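Local coordinates for protein lysyl oxidase (Pichia pastoris, PDB 1W7C) that probably catalyses, as a copper- and topaquinone-containing amine oxidase, the oxidative deamination of primary amines such as peptidyl lysine, at residues C172-P177 with T187-T192; G191-N196 with T207-K212; N424-V429 with K445-G450; T451-V456 with H670-L675; Y96-K101 with G123-P128. One frame throughout, in Å; residues are numbered along the deposited sequence. Where two conformers were deposited one is given.

How the contacts relate
From the N terminus, contact 5 comes first, with 21 residues between its segments 96-101 and 123-128, in a peripheral antiparallel sheet. Contact 1 then closes the hairpin of strands 170-180 and 187-195, and contact 2 begins on G191 and T192, where contact 1 ends, adding strand 209-214 to the same sheet; the disulfide C172-C193 links the two. About 44 Å from contact 1, centre to centre, contact 3 closes a hairpin in the enzyme domain. Contact 4 follows it in series, its first strand pairing with strand 440-446, and spans 213 residues to strand 670-678. No contact encloses another.

Contact 1 (C172-P177 with T187-T192); sequences CHSAAP and TVDYGT
H173 and T192 face each other as an antiparallel hydrogen-bonded pair in the beta hairpin of strands 170-180 and 187-195: H173 N gives to T192 O at 2.9 Å and T192 N returns a bond to H173 O at 3.0 Å. Their side chains run side by side, pointing the same way, with T192 CG2 3.7 Å from H173 NE2. That nitrogen bonds to N194 OD1, which fixes the turn of the imidazole, and the C172-C193 disulfide lies beside the pair. One residue on, S174 and G191 form a non-hydrogen-bonded pair at a CA-CA distance of 4.0 Å. Beyond S174, A175 N still reaches Y190 O at 2.8 Å, nearly straight at 176°. D189, with CG anti to its backbone N (chi1 -161°), sends its carboxylate toward 172-177, OD1 lying 2.6 Å from A175 O, while a water lies within bonding distance of both OD1 and P177 O. Behind it, K142 forms a salt bridge with OD2. Two oxygens so close would be consistent with a proton on D189, although K142 would be expected to favour the charged form; the distances alone do not settle it.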
# COMPACT_ATOMS: atom_id res chain seq x y z
N CYS A 172 -9.48 36.02 -14.30
CA CYS A 172 -10.81 35.63 -13.89
C CYS A 172 -11.29 34.54 -14.84
O CYS A 172 -10.97 34.54 -16.04
CB CYS A 172 -11.74 36.87 -13.88
SG CYS A 172 -11.07 38.21 -12.82
N HIS A 173 -12.03 33.59 -14.28
CA HIS A 173 -12.34 32.32 -14.95
C HIS A 173 -13.55 31.64 -14.29
O HIS A 173 -14.03 32.07 -13.24
CB HIS A 173 -11.11 31.40 -14.91
CG HIS A 173 -10.60 31.15 -13.54
ND1 HIS A 173 -10.80 29.96 -12.88
CD2 HIS A 173 -9.93 31.95 -12.68
CE1 HIS A 173 -10.27 30.03 -11.67
NE2 HIS A 173 -9.74 31.23 -11.52
N SER A 174 -14.06 30.63 -14.96
CA SER A 174 -15.37 30.05 -14.70
C SER A 174 -15.25 28.65 -14.07
O SER A 174 -14.37 27.86 -14.43
CB SER A 174 -16.14 29.95 -16.03
OG SER A 174 -16.39 31.22 -16.58
N ALA A 175 -16.19 28.33 -13.19
CA ALA A 175 -16.26 27.03 -12.51
C ALA A 175 -16.80 25.97 -13.45
O ALA A 175 -17.60 26.26 -14.35
CB ALA A 175 -17.15 27.13 -11.30
N ALA A 176 -16.31 24.75 -13.27
CA ALA A 176 -16.75 23.60 -14.06
C ALA A 176 -17.32 22.55 -13.12
O ALA A 176 -16.68 22.20 -12.12
CB ALA A 176 -15.59 23.02 -14.84
N PRO A 177 -18.47 21.97 -13.47
CA PRO A 177 -19.19 22.20 -14.73
C PRO A 177 -20.06 23.45 -14.72
O PRO A 177 -20.30 24.09 -13.69
CB PRO A 177 -20.08 20.96 -14.82
CG PRO A 177 -20.42 20.68 -13.38
CD PRO A 177 -19.10 20.90 -12.67
N THR A 187 -28.85 28.29 -18.60
CA THR A 187 -27.51 27.83 -18.30
C THR A 187 -26.77 28.95 -17.63
O THR A 187 -26.60 30.03 -18.20
CB THR A 187 -26.80 27.41 -19.59
OG1 THR A 187 -27.61 26.42 -20.25
CG2 THR A 187 -25.38 26.82 -19.32
N VAL A 188 -26.33 28.68 -16.40
CA VAL A 188 -25.55 29.63 -15.62
C VAL A 188 -24.20 29.04 -15.24
O VAL A 188 -23.94 27.86 -15.42
CB VAL A 188 -26.33 30.13 -14.38
CG1 VAL A 188 -27.67 30.68 -14.80
CG2 VAL A 188 -26.50 29.00 -13.37
N ASP A 189 -23.35 29.90 -14.72
CA ASP A 189 -22.01 29.47 -14.32
C ASP A 189 -21.46 30.47 -13.31
O ASP A 189 -21.78 31.66 -13.38
CB ASP A 189 -21.13 29.38 -15.60
CG ASP A 189 -19.89 28.55 -15.45
OD1 ASP A 189 -19.69 27.87 -14.40
OD2 ASP A 189 -19.05 28.47 -16.39
N TYR A 190 -20.69 29.97 -12.37
CA TYR A 190 -20.02 30.80 -11.39
C TYR A 190 -18.56 30.97 -11.82
O TYR A 190 -18.07 30.28 -12.70
CB TYR A 190 -20.11 30.16 -10.01
CG TYR A 190 -21.50 30.23 -9.39
CD1 TYR A 190 -22.45 29.26 -9.66
CD2 TYR A 190 -21.88 31.27 -8.55
CE1 TYR A 190 -23.71 29.31 -9.11
CE2 TYR A 190 -23.15 31.32 -7.96
CZ TYR A 190 -24.05 30.33 -8.24
OH TYR A 190 -25.29 30.39 -7.65
N GLY A 191 -17.89 31.90 -11.17
CA GLY A 191 -16.49 32.16 -11.45
C GLY A 191 -15.79 32.91 -10.34
O GLY A 191 -16.43 33.34 -9.37
N THR A 192 -14.47 32.99 -10.47
CA THR A 192 -13.67 33.74 -9.52
C THR A 192 -12.47 34.34 -10.19
O THR A 192 -12.28 34.17 -11.40
CB THR A 192 -13.26 32.83 -8.33
OG1 THR A 192 -12.77 33.64 -7.25
CG2 THR A 192 -12.11 31.86 -8.71
O HOH W 1 -20.90 26.67 -12.03

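Contact 2 (G191-N196 with T207-K212); sequences GTCNIN and TGFFFK
The ring of F211 lies flat over the backbone of G191, whose CA sits 3.9 Å from the ring centroid and 25° off its normal, a CH-pi contact. F211 CG stands between its own backbone N and carbonyl carbon (chi1 49°), which folds the ring back across the neighbouring strand, where it covers the CA and carbonyl carbon of G191. The two residues also form a hydrogen-bonded antiparallel pair. C193 SG, disulfide-bonded to C172, meets the same ring at its edge, 4.1 Å from F211 CE2, and approaches the F209 ring obliquely. T192 and F210 run alongside each other, pointing the same way, while T192 OG1 donates to F209 O at 2.7 Å from above the carbonyl plane. At the corner of the second segment, C193 O is gripped twice by T207: its N donates in the carbonyl plane at 3.0 Å, and OG1 from above that plane at 2.7 Å. T207 OG1 in turn accepts from F209 N, making an ST turn. Outward, F211 packs on L146 and L150 of helix 136-150, F209 on M155 and L159 of helix 153-163, and strand 224-230 continues the sheet beyond 209-214.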
# COMPACT_ATOMS: atom_id res chain seq x y z
N GLY A 191 -17.89 31.90 -11.17
CA GLY A 191 -16.49 32.16 -11.45
C GLY A 191 -15.79 32.91 -10.34
O GLY A 191 -16.43 33.34 -9.37
N THR A 192 -14.47 32.99 -10.47
CA THR A 192 -13.67 33.74 -9.52
C THR A 192 -12.47 34.34 -10.19
O THR A 192 -12.28 34.17 -11.40
CB THR A 192 -13.26 32.83 -8.33
OG1 THR A 192 -12.77 33.64 -7.25
CG2 THR A 192 -12.11 31.86 -8.71
N CYS A 193 -11.66 35.05 -9.40
CA CYS A 193 -10.42 35.62 -9.88
C CYS A 193 -9.25 35.16 -9.00
O CYS A 193 -9.40 34.99 -7.79
CB CYS A 193 -10.48 37.15 -9.87
SG CYS A 193 -11.78 37.89 -10.86
N ASN A 194 -8.09 34.98 -9.63
CA ASN A 194 -6.88 34.58 -8.94
C ASN A 194 -5.75 35.52 -9.35
O ASN A 194 -5.73 36.02 -10.49
CB ASN A 194 -6.48 33.14 -9.31
CG ASN A 194 -7.51 32.12 -8.89
OD1 ASN A 194 -8.66 32.16 -9.34
ND2 ASN A 194 -7.10 31.16 -8.07
N ILE A 195 -4.81 35.76 -8.45
CA ILE A 195 -3.67 36.62 -8.77
C ILE A 195 -2.77 35.92 -9.81
O ILE A 195 -2.52 34.73 -9.70
CB ILE A 195 -2.85 36.95 -7.48
CG1 ILE A 195 -3.74 37.56 -6.38
CG2 ILE A 195 -1.66 37.82 -7.82
CD1 ILE A 195 -4.28 38.90 -6.67
N ASN A 196 -2.30 36.66 -10.81
CA ASN A 196 -1.37 36.10 -11.79
C ASN A 196 -0.03 35.84 -11.15
O ASN A 196 0.46 36.66 -10.36
CB ASN A 196 -1.12 37.05 -12.97
CG ASN A 196 -2.34 37.34 -13.79
OD1 ASN A 196 -3.33 36.61 -13.78
ND2 ASN A 196 -2.27 38.43 -14.55
N THR A 207 -8.70 34.98 -4.83
CA THR A 207 -8.99 36.30 -4.24
C THR A 207 -10.21 36.39 -3.35
O THR A 207 -10.37 37.38 -2.64
CB THR A 207 -9.16 37.34 -5.34
OG1 THR A 207 -10.29 37.00 -6.16
CG2 THR A 207 -7.94 37.38 -6.26
N GLY A 208 -11.11 35.42 -3.44
CA GLY A 208 -12.40 35.52 -2.76
C GLY A 208 -13.38 36.44 -3.43
O GLY A 208 -14.43 36.76 -2.85
N PHE A 209 -13.08 36.88 -4.66
CA PHE A 209 -14.07 37.61 -5.45
C PHE A 209 -14.77 36.65 -6.39
O PHE A 209 -14.11 35.97 -7.17
CB PHE A 209 -13.41 38.73 -6.25
CG PHE A 209 -14.39 39.57 -6.98
CD1 PHE A 209 -15.05 40.57 -6.32
CD2 PHE A 209 -14.74 39.29 -8.29
CE1 PHE A 209 -15.98 41.32 -6.97
CE2 PHE A 209 -15.70 40.05 -8.95
CZ PHE A 209 -16.31 41.06 -8.28
N PHE A 210 -16.08 36.58 -6.32
CA PHE A 210 -16.87 35.62 -7.10
C PHE A 210 -17.94 36.33 -7.93
O PHE A 210 -18.32 37.47 -7.67
CB PHE A 210 -17.56 34.62 -6.16
CG PHE A 210 -16.61 33.95 -5.19
CD1 PHE A 210 -16.51 34.39 -3.88
CD2 PHE A 210 -15.74 32.94 -5.63
CE1 PHE A 210 -15.60 33.81 -3.02
CE2 PHE A 210 -14.85 32.34 -4.75
CZ PHE A 210 -14.76 32.78 -3.46
N PHE A 211 -18.45 35.61 -8.92
CA PHE A 211 -19.50 36.10 -9.76
C PHE A 211 -20.29 34.95 -10.36
O PHE A 211 -19.89 33.79 -10.31
CB PHE A 211 -18.94 37.02 -10.87
CG PHE A 211 -17.77 36.45 -11.60
CD1 PHE A 211 -17.95 35.64 -12.71
CD2 PHE A 211 -16.48 36.74 -11.19
CE1 PHE A 211 -16.85 35.09 -13.37
CE2 PHE A 211 -15.39 36.20 -11.84
CZ PHE A 211 -15.57 35.39 -12.95
N LYS A 212 -21.44 35.31 -10.93
CA LYS A 212 -22.38 34.36 -11.52
C LYS A 212 -22.95 35.00 -12.75
O LYS A 212 -23.36 36.16 -12.72
CB LYS A 212 -23.50 34.02 -10.55
CG LYS A 212 -24.44 32.92 -11.04
CD LYS A 212 -25.69 32.81 -10.16
CE LYS A 212 -26.62 31.72 -10.63
NZ LYS A 212 -27.90 31.65 -9.87
O HOH W 2 -11.44 33.04 -4.90

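Contact 3 (N424-V429 with K445-G450); sequences NPTLNV and KFFLDG
T426 and F447 meet at the open end of a beta hairpin, formed by strands 418-433 and 440-446 within the copper amine oxidase enzyme domain. The methyl of T426 is the main bump: CG2 stands over one face of the F447 ring, 4.0 Å from its centroid and 24° off the normal, displaced toward the rim. At the edge of that ring lies N424 OD1, the amide plane turned 36° from the ring plane, so F447 fits into a corner made by two residues of the opposite segment. Next to it, P425 CG meets L448 CD1 at 3.8 Å, the two side chains crossing at about a right angle. On the sheet face carrying L427 and F446, their CB atoms touch and V429 CG2 comes obliquely to the F446 ring, whose other contacts include stacking with F309. K445 shapes the other face. Its CG lies against T426 CB; farther out, bends at chi3 and chi4 carry NZ back to N428. NZ also forms salt bridges with E406 and with D407 of the second subunit, which would be expected to hold the lysine charged and which join the hairpin to that subunit. K445 NZ donates to N428 OD1 at 2.8 Å, tilted 15° from the amide carbonyl plane.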
# COMPACT_ATOMS: atom_id res chain seq x y z
N ASN A 424 12.50 -10.12 -6.76
CA ASN A 424 11.20 -9.54 -7.14
C ASN A 424 11.36 -8.44 -8.20
O ASN A 424 11.04 -7.30 -7.96
CB ASN A 424 10.55 -8.98 -5.88
CG ASN A 424 9.07 -8.72 -5.99
OD1 ASN A 424 8.39 -9.08 -6.95
ND2 ASN A 424 8.53 -8.11 -4.92
N PRO A 425 11.79 -8.81 -9.39
CA PRO A 425 11.74 -7.89 -10.54
C PRO A 425 10.31 -7.77 -11.02
O PRO A 425 9.56 -8.73 -11.01
CB PRO A 425 12.57 -8.60 -11.59
CG PRO A 425 12.31 -10.06 -11.29
CD PRO A 425 12.32 -10.13 -9.79
N THR A 426 9.94 -6.56 -11.42
CA THR A 426 8.57 -6.28 -11.91
C THR A 426 8.65 -5.49 -13.21
O THR A 426 9.56 -4.68 -13.41
CB THR A 426 7.74 -5.49 -10.91
OG1 THR A 426 8.43 -4.27 -10.59
CG2 THR A 426 7.51 -6.28 -9.65
N LEU A 427 7.70 -5.75 -14.09
CA LEU A 427 7.52 -4.87 -15.25
C LEU A 427 6.60 -3.72 -14.85
O LEU A 427 5.62 -3.92 -14.17
CB LEU A 427 6.88 -5.60 -16.43
CG LEU A 427 6.84 -4.83 -17.73
CD1 LEU A 427 8.26 -4.72 -18.29
CD2 LEU A 427 5.94 -5.47 -18.74
N ASN A 428 6.92 -2.53 -15.33
CA ASN A 428 6.23 -1.31 -14.95
C ASN A 428 5.94 -0.50 -16.19
O ASN A 428 6.86 -0.27 -16.99
CB ASN A 428 7.11 -0.50 -14.00
CG ASN A 428 7.31 -1.18 -12.67
OD1 ASN A 428 6.48 -1.01 -11.77
ND2 ASN A 428 8.31 -2.08 -12.58
N VAL A 429 4.67 -0.10 -16.31
CA VAL A 429 4.21 0.79 -17.38
C VAL A 429 3.65 2.03 -16.70
O VAL A 429 2.74 1.94 -15.85
CB VAL A 429 3.17 0.12 -18.28
CG1 VAL A 429 2.80 1.03 -19.43
CG2 VAL A 429 3.63 -1.28 -18.77
N LYS A 445 2.00 -2.51 -12.64
CA LYS A 445 3.16 -3.26 -12.17
C LYS A 445 2.83 -4.75 -12.20
O LYS A 445 1.86 -5.20 -11.56
CB LYS A 445 3.46 -2.79 -10.75
CG LYS A 445 4.68 -3.49 -10.15
CD LYS A 445 4.89 -3.14 -8.67
CE LYS A 445 5.34 -1.67 -8.45
NZ LYS A 445 6.66 -1.34 -9.02
N PHE A 446 3.60 -5.49 -12.97
CA PHE A 446 3.39 -6.91 -13.21
C PHE A 446 4.45 -7.75 -12.48
O PHE A 446 5.62 -7.39 -12.52
CB PHE A 446 3.49 -7.23 -14.72
CG PHE A 446 2.47 -6.48 -15.59
CD1 PHE A 446 2.67 -5.15 -15.95
CD2 PHE A 446 1.36 -7.12 -16.07
CE1 PHE A 446 1.77 -4.49 -16.76
CE2 PHE A 446 0.45 -6.45 -16.85
CZ PHE A 446 0.63 -5.16 -17.17
N PHE A 447 4.00 -8.81 -11.82
CA PHE A 447 4.86 -9.66 -10.98
C PHE A 447 5.07 -11.05 -11.58
O PHE A 447 4.26 -11.53 -12.40
CB PHE A 447 4.21 -9.81 -9.61
CG PHE A 447 4.13 -8.52 -8.80
CD1 PHE A 447 5.05 -8.27 -7.79
CD2 PHE A 447 3.13 -7.58 -9.04
CE1 PHE A 447 4.94 -7.12 -7.01
CE2 PHE A 447 3.02 -6.45 -8.28
CZ PHE A 447 3.94 -6.22 -7.25
N LEU A 448 6.09 -11.74 -11.12
CA LEU A 448 6.49 -13.03 -11.71
C LEU A 448 5.41 -14.14 -11.51
O LEU A 448 5.43 -15.11 -12.28
CB LEU A 448 7.80 -13.51 -11.13
CG LEU A 448 9.03 -12.73 -11.55
CD1 LEU A 448 10.26 -13.26 -10.79
CD2 LEU A 448 9.30 -12.82 -13.06
N ASP A 449 4.55 -14.03 -10.51
CA ASP A 449 3.59 -15.09 -10.22
C ASP A 449 2.30 -14.97 -11.03
O ASP A 449 1.46 -15.88 -10.94
CB ASP A 449 3.20 -15.06 -8.75
CG ASP A 449 2.43 -13.82 -8.38
OD1 ASP A 449 1.30 -13.93 -7.81
OD2 ASP A 449 2.91 -12.70 -8.70
N GLY A 450 2.08 -13.84 -11.72
CA GLY A 450 0.82 -13.57 -12.38
C GLY A 450 -0.05 -12.50 -11.69
O GLY A 450 -1.19 -12.27 -12.10
O HOH W 3 7.89 -10.27 -9.44

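Contact 4 (T451-V456 with H670-L675); sequences TLEVSV and HASFML
F673 holds CG between its backbone N and carbonyl carbon (chi1 62°), a torsion that swings the ring across to V454. There V454 CB stands over one face, 3.9 Å from the centroid and 20° off the normal; CG1 and CG2 straddle the rim near CE2 and CE1. Beneath this CH-pi contact, V454 and F673 exchange two backbone hydrogen bonds of 2.9 Å, V454 N to F673 O and F673 N to V454 O. Four further bonds join L452 with L675 and V456 with A671, so three hydrogen-bonded pairs alternate with the non-hydrogen-bonded pairs E453-M674 and S455-S672. On the face bearing V454, V456 CG1 touches A671 CB at 4.0 Å. The opposite face carries E453, whose CB, in the conformer given, lies 3.8 Å from M674 CG as the two side chains cross obliquely; M674 SD also reaches T451 CG2 at 4.0 Å. Farther along, a water bridges S455 OG, at 2.6 Å, and H670 NE2. The hydrophobic face packs on strand 488-498, which supplies copper ligands H488 and H490, and F673 also meets V648 and L650 of strand 642-654. The pairing is part of the beta-sandwich enzyme domain known from copper amine oxidases, with the side chain of V456 about 11 Å from the copper ion.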
# COMPACT_ATOMS: atom_id res chain seq x y z
N THR A 451 0.51 -11.81 -10.68
CA THR A 451 -0.21 -10.69 -10.04
C THR A 451 0.06 -9.42 -10.81
O THR A 451 1.17 -9.22 -11.27
CB THR A 451 0.26 -10.54 -8.59
OG1 THR A 451 -0.15 -11.70 -7.85
CG2 THR A 451 -0.29 -9.31 -7.87
N LEU A 452 -0.92 -8.54 -10.90
CA LEU A 452 -0.78 -7.20 -11.45
C LEU A 452 -1.31 -6.19 -10.42
O LEU A 452 -2.34 -6.42 -9.82
CB LEU A 452 -1.65 -7.10 -12.74
CG LEU A 452 -1.95 -5.73 -13.36
CD1 LEU A 452 -0.66 -4.99 -13.71
CD2 LEU A 452 -2.83 -5.94 -14.62
N GLU A 453 -0.60 -5.08 -10.27
CA GLU A 453 -1.02 -4.01 -9.38
C GLU A 453 -1.24 -2.75 -10.23
O GLU A 453 -0.34 -2.37 -11.00
CB GLU A 453 0.06 -3.73 -8.33
CG GLU A 453 -0.29 -2.60 -7.38
CD GLU A 453 0.92 -2.14 -6.57
OE1 GLU A 453 0.94 -2.44 -5.37
OE2 GLU A 453 1.87 -1.53 -7.15
N VAL A 454 -2.40 -2.13 -10.01
CA VAL A 454 -2.82 -0.91 -10.65
C VAL A 454 -2.77 0.18 -9.59
O VAL A 454 -3.37 0.03 -8.52
CB VAL A 454 -4.23 -1.06 -11.19
CG1 VAL A 454 -4.74 0.26 -11.77
CG2 VAL A 454 -4.32 -2.14 -12.21
N SER A 455 -2.07 1.29 -9.88
CA SER A 455 -1.99 2.34 -8.89
C SER A 455 -2.00 3.72 -9.50
O SER A 455 -1.69 3.92 -10.69
CB SER A 455 -0.75 2.18 -8.03
OG SER A 455 0.43 2.41 -8.75
N VAL A 456 -2.34 4.69 -8.66
CA VAL A 456 -2.25 6.09 -9.00
C VAL A 456 -1.67 6.85 -7.81
O VAL A 456 -1.91 6.50 -6.66
CB VAL A 456 -3.63 6.68 -9.40
CG1 VAL A 456 -4.63 6.62 -8.28
CG2 VAL A 456 -3.52 8.08 -9.93
N HIS A 670 -1.72 8.22 -2.57
CA HIS A 670 -1.55 6.94 -3.28
C HIS A 670 -2.78 6.08 -3.13
O HIS A 670 -3.39 6.03 -2.06
CB HIS A 670 -0.44 6.20 -2.59
CG HIS A 670 -0.08 4.87 -3.20
ND1 HIS A 670 0.16 3.76 -2.42
CD2 HIS A 670 0.09 4.46 -4.48
CE1 HIS A 670 0.45 2.73 -3.18
NE2 HIS A 670 0.43 3.13 -4.44
N ALA A 671 -3.13 5.41 -4.21
CA ALA A 671 -4.22 4.45 -4.19
C ALA A 671 -3.86 3.29 -5.12
O ALA A 671 -3.18 3.49 -6.14
CB ALA A 671 -5.50 5.10 -4.63
N SER A 672 -4.28 2.07 -4.76
CA SER A 672 -3.87 0.91 -5.59
C SER A 672 -4.85 -0.24 -5.36
O SER A 672 -5.53 -0.33 -4.33
CB SER A 672 -2.46 0.43 -5.26
OG SER A 672 -2.41 -0.13 -3.94
N PHE A 673 -4.89 -1.15 -6.33
CA PHE A 673 -5.52 -2.45 -6.11
C PHE A 673 -4.68 -3.50 -6.86
O PHE A 673 -3.89 -3.17 -7.75
CB PHE A 673 -6.98 -2.55 -6.57
CG PHE A 673 -7.20 -2.34 -8.06
CD1 PHE A 673 -7.21 -3.41 -8.95
CD2 PHE A 673 -7.48 -1.09 -8.55
CE1 PHE A 673 -7.46 -3.21 -10.29
CE2 PHE A 673 -7.74 -0.88 -9.88
CZ PHE A 673 -7.74 -1.96 -10.77
N MET A 674 -4.83 -4.75 -6.45
CA MET A 674 -4.13 -5.87 -7.08
C MET A 674 -5.17 -6.87 -7.63
O MET A 674 -6.25 -7.04 -7.11
CB MET A 674 -3.21 -6.60 -6.11
CG MET A 674 -1.85 -5.97 -5.93
SD MET A 674 -0.86 -6.84 -4.74
CE MET A 674 0.64 -6.35 -5.15
N LEU A 675 -4.70 -7.55 -8.70
CA LEU A 675 -5.38 -8.70 -9.27
C LEU A 675 -4.39 -9.84 -9.10
O LEU A 675 -3.33 -9.86 -9.72
CB LEU A 675 -5.65 -8.47 -10.76
CG LEU A 675 -6.46 -7.19 -11.07
CD1 LEU A 675 -6.65 -7.09 -12.57
CD2 LEU A 675 -7.79 -7.13 -10.34
O HOH W 4 2.16 2.33 -6.81

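Contact 5 (Y96-K101 with G123-P128); sequences YFEELK and GKSKLP
Strand 96-101, in the copper amine oxidase N2 family region, and strand 126-128 run antiparallel, 4.5 Å apart at closest approach with 164° between their directions, F97 and L127 forming the hydrogen-bonded pair between them. Y96 and K126 lie side by side on one face: the aliphatic chain of the lysine spreads over the tyrosine ring, its CD 4.0 Å from the centroid and 19° off the normal. A bend at chi4 then turns K126 NZ to the carboxylate of E98, a salt bridge of 3.0 Å to OE2. The same oxygen accepts from S125 OG at 2.7 Å. The two donors approach differently, the serine on the anti side and 17° out of the carboxylate plane, the lysine from above it, and together they fix the rotation of that group. On the other face, F97 CD1 touches L127 CD2 at 4.2 Å. E99 N bonds to S125 O at 3.0 Å, extending the pairing past the end of the short strand, while the E99 carboxylate is taken up by R84, Y119 and N120. In the surrounding sheet, strand 96-103 is bonded to strand 82-89; F97 packs edge-to-face with Y88 and touches L56 of strand 53-61, and S125 and E98 both rest on P115 of strand 112-115.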
# COMPACT_ATOMS: atom_id res chain seq x y z
N TYR A 96 -25.70 21.68 -31.99
CA TYR A 96 -25.44 20.46 -31.23
C TYR A 96 -24.14 19.86 -31.68
O TYR A 96 -23.70 20.12 -32.79
CB TYR A 96 -26.60 19.46 -31.43
CG TYR A 96 -26.89 19.15 -32.87
CD1 TYR A 96 -26.22 18.13 -33.54
CD2 TYR A 96 -27.82 19.88 -33.58
CE1 TYR A 96 -26.47 17.85 -34.87
CE2 TYR A 96 -28.07 19.62 -34.91
CZ TYR A 96 -27.40 18.60 -35.55
OH TYR A 96 -27.65 18.34 -36.88
N PHE A 97 -23.53 19.06 -30.82
CA PHE A 97 -22.44 18.19 -31.21
C PHE A 97 -23.05 16.85 -31.62
O PHE A 97 -24.00 16.39 -31.00
CB PHE A 97 -21.45 17.98 -30.05
CG PHE A 97 -20.80 19.23 -29.57
CD1 PHE A 97 -21.48 20.11 -28.73
CD2 PHE A 97 -19.53 19.57 -30.00
CE1 PHE A 97 -20.87 21.29 -28.34
CE2 PHE A 97 -18.91 20.71 -29.58
CZ PHE A 97 -19.59 21.59 -28.78
N GLU A 98 -22.50 16.22 -32.66
CA GLU A 98 -22.94 14.90 -33.02
C GLU A 98 -21.76 13.96 -33.19
O GLU A 98 -20.74 14.32 -33.78
CB GLU A 98 -23.84 14.89 -34.26
CG GLU A 98 -24.55 13.52 -34.42
CD GLU A 98 -25.68 13.50 -35.42
OE1 GLU A 98 -25.72 14.40 -36.29
OE2 GLU A 98 -26.47 12.53 -35.38
N GLU A 99 -21.92 12.76 -32.64
CA GLU A 99 -20.97 11.69 -32.84
C GLU A 99 -21.40 10.93 -34.09
O GLU A 99 -22.59 10.58 -34.25
CB GLU A 99 -20.97 10.78 -31.59
CG GLU A 99 -20.72 11.55 -30.30
CD GLU A 99 -20.50 10.68 -29.09
OE1 GLU A 99 -19.44 10.00 -29.04
OE2 GLU A 99 -21.39 10.68 -28.23
N LEU A 100 -20.42 10.68 -34.96
CA LEU A 100 -20.59 10.04 -36.23
C LEU A 100 -19.55 8.94 -36.40
O LEU A 100 -18.39 9.13 -36.07
CB LEU A 100 -20.45 11.06 -37.38
CG LEU A 100 -21.39 12.27 -37.32
CD1 LEU A 100 -20.94 13.27 -38.38
CD2 LEU A 100 -22.83 11.91 -37.50
N LYS A 101 -19.99 7.79 -36.91
CA LYS A 101 -19.12 6.69 -37.29
C LYS A 101 -18.73 6.85 -38.74
O LYS A 101 -19.60 7.04 -39.60
CB LYS A 101 -19.84 5.36 -37.09
CG LYS A 101 -19.05 4.11 -37.52
CD LYS A 101 -19.85 2.85 -37.20
CE LYS A 101 -19.66 1.74 -38.20
NZ LYS A 101 -20.15 0.43 -37.67
N GLY A 123 -29.21 6.94 -25.66
CA GLY A 123 -29.66 6.62 -27.01
C GLY A 123 -29.50 7.70 -28.06
O GLY A 123 -30.05 7.59 -29.15
N LYS A 124 -28.74 8.74 -27.73
CA LYS A 124 -28.59 9.91 -28.59
C LYS A 124 -27.18 10.02 -29.15
O LYS A 124 -26.20 9.81 -28.44
CB LYS A 124 -28.92 11.18 -27.82
CG LYS A 124 -30.35 11.22 -27.32
CD LYS A 124 -30.65 12.38 -26.40
CE LYS A 124 -32.03 12.26 -25.84
NZ LYS A 124 -32.31 13.35 -24.88
N SER A 125 -27.09 10.38 -30.43
CA SER A 125 -25.86 10.82 -31.04
C SER A 125 -25.61 12.31 -30.86
O SER A 125 -24.45 12.73 -30.96
CB SER A 125 -25.83 10.48 -32.53
OG SER A 125 -26.95 11.07 -33.19
N LYS A 126 -26.66 13.09 -30.64
CA LYS A 126 -26.58 14.53 -30.58
C LYS A 126 -26.59 15.01 -29.11
O LYS A 126 -27.45 14.62 -28.31
CB LYS A 126 -27.82 15.14 -31.29
CG LYS A 126 -27.82 14.87 -32.80
CD LYS A 126 -29.06 15.47 -33.51
CE LYS A 126 -29.07 15.22 -35.00
NZ LYS A 126 -29.21 13.79 -35.34
N LEU A 127 -25.64 15.89 -28.82
CA LEU A 127 -25.51 16.55 -27.53
C LEU A 127 -25.91 18.01 -27.71
O LEU A 127 -25.23 18.72 -28.44
CB LEU A 127 -24.07 16.44 -27.03
CG LEU A 127 -23.69 17.16 -25.73
CD1 LEU A 127 -24.24 16.38 -24.55
CD2 LEU A 127 -22.19 17.30 -25.63
N PRO A 128 -27.00 18.46 -27.09
CA PRO A 128 -27.46 19.85 -27.29
C PRO A 128 -26.42 20.89 -26.89
O PRO A 128 -25.67 20.72 -25.92
CB PRO A 128 -28.67 19.93 -26.36
CG PRO A 128 -29.16 18.56 -26.24
CD PRO A 128 -27.91 17.70 -26.20
O HOH W 5 -23.37 12.64 -28.20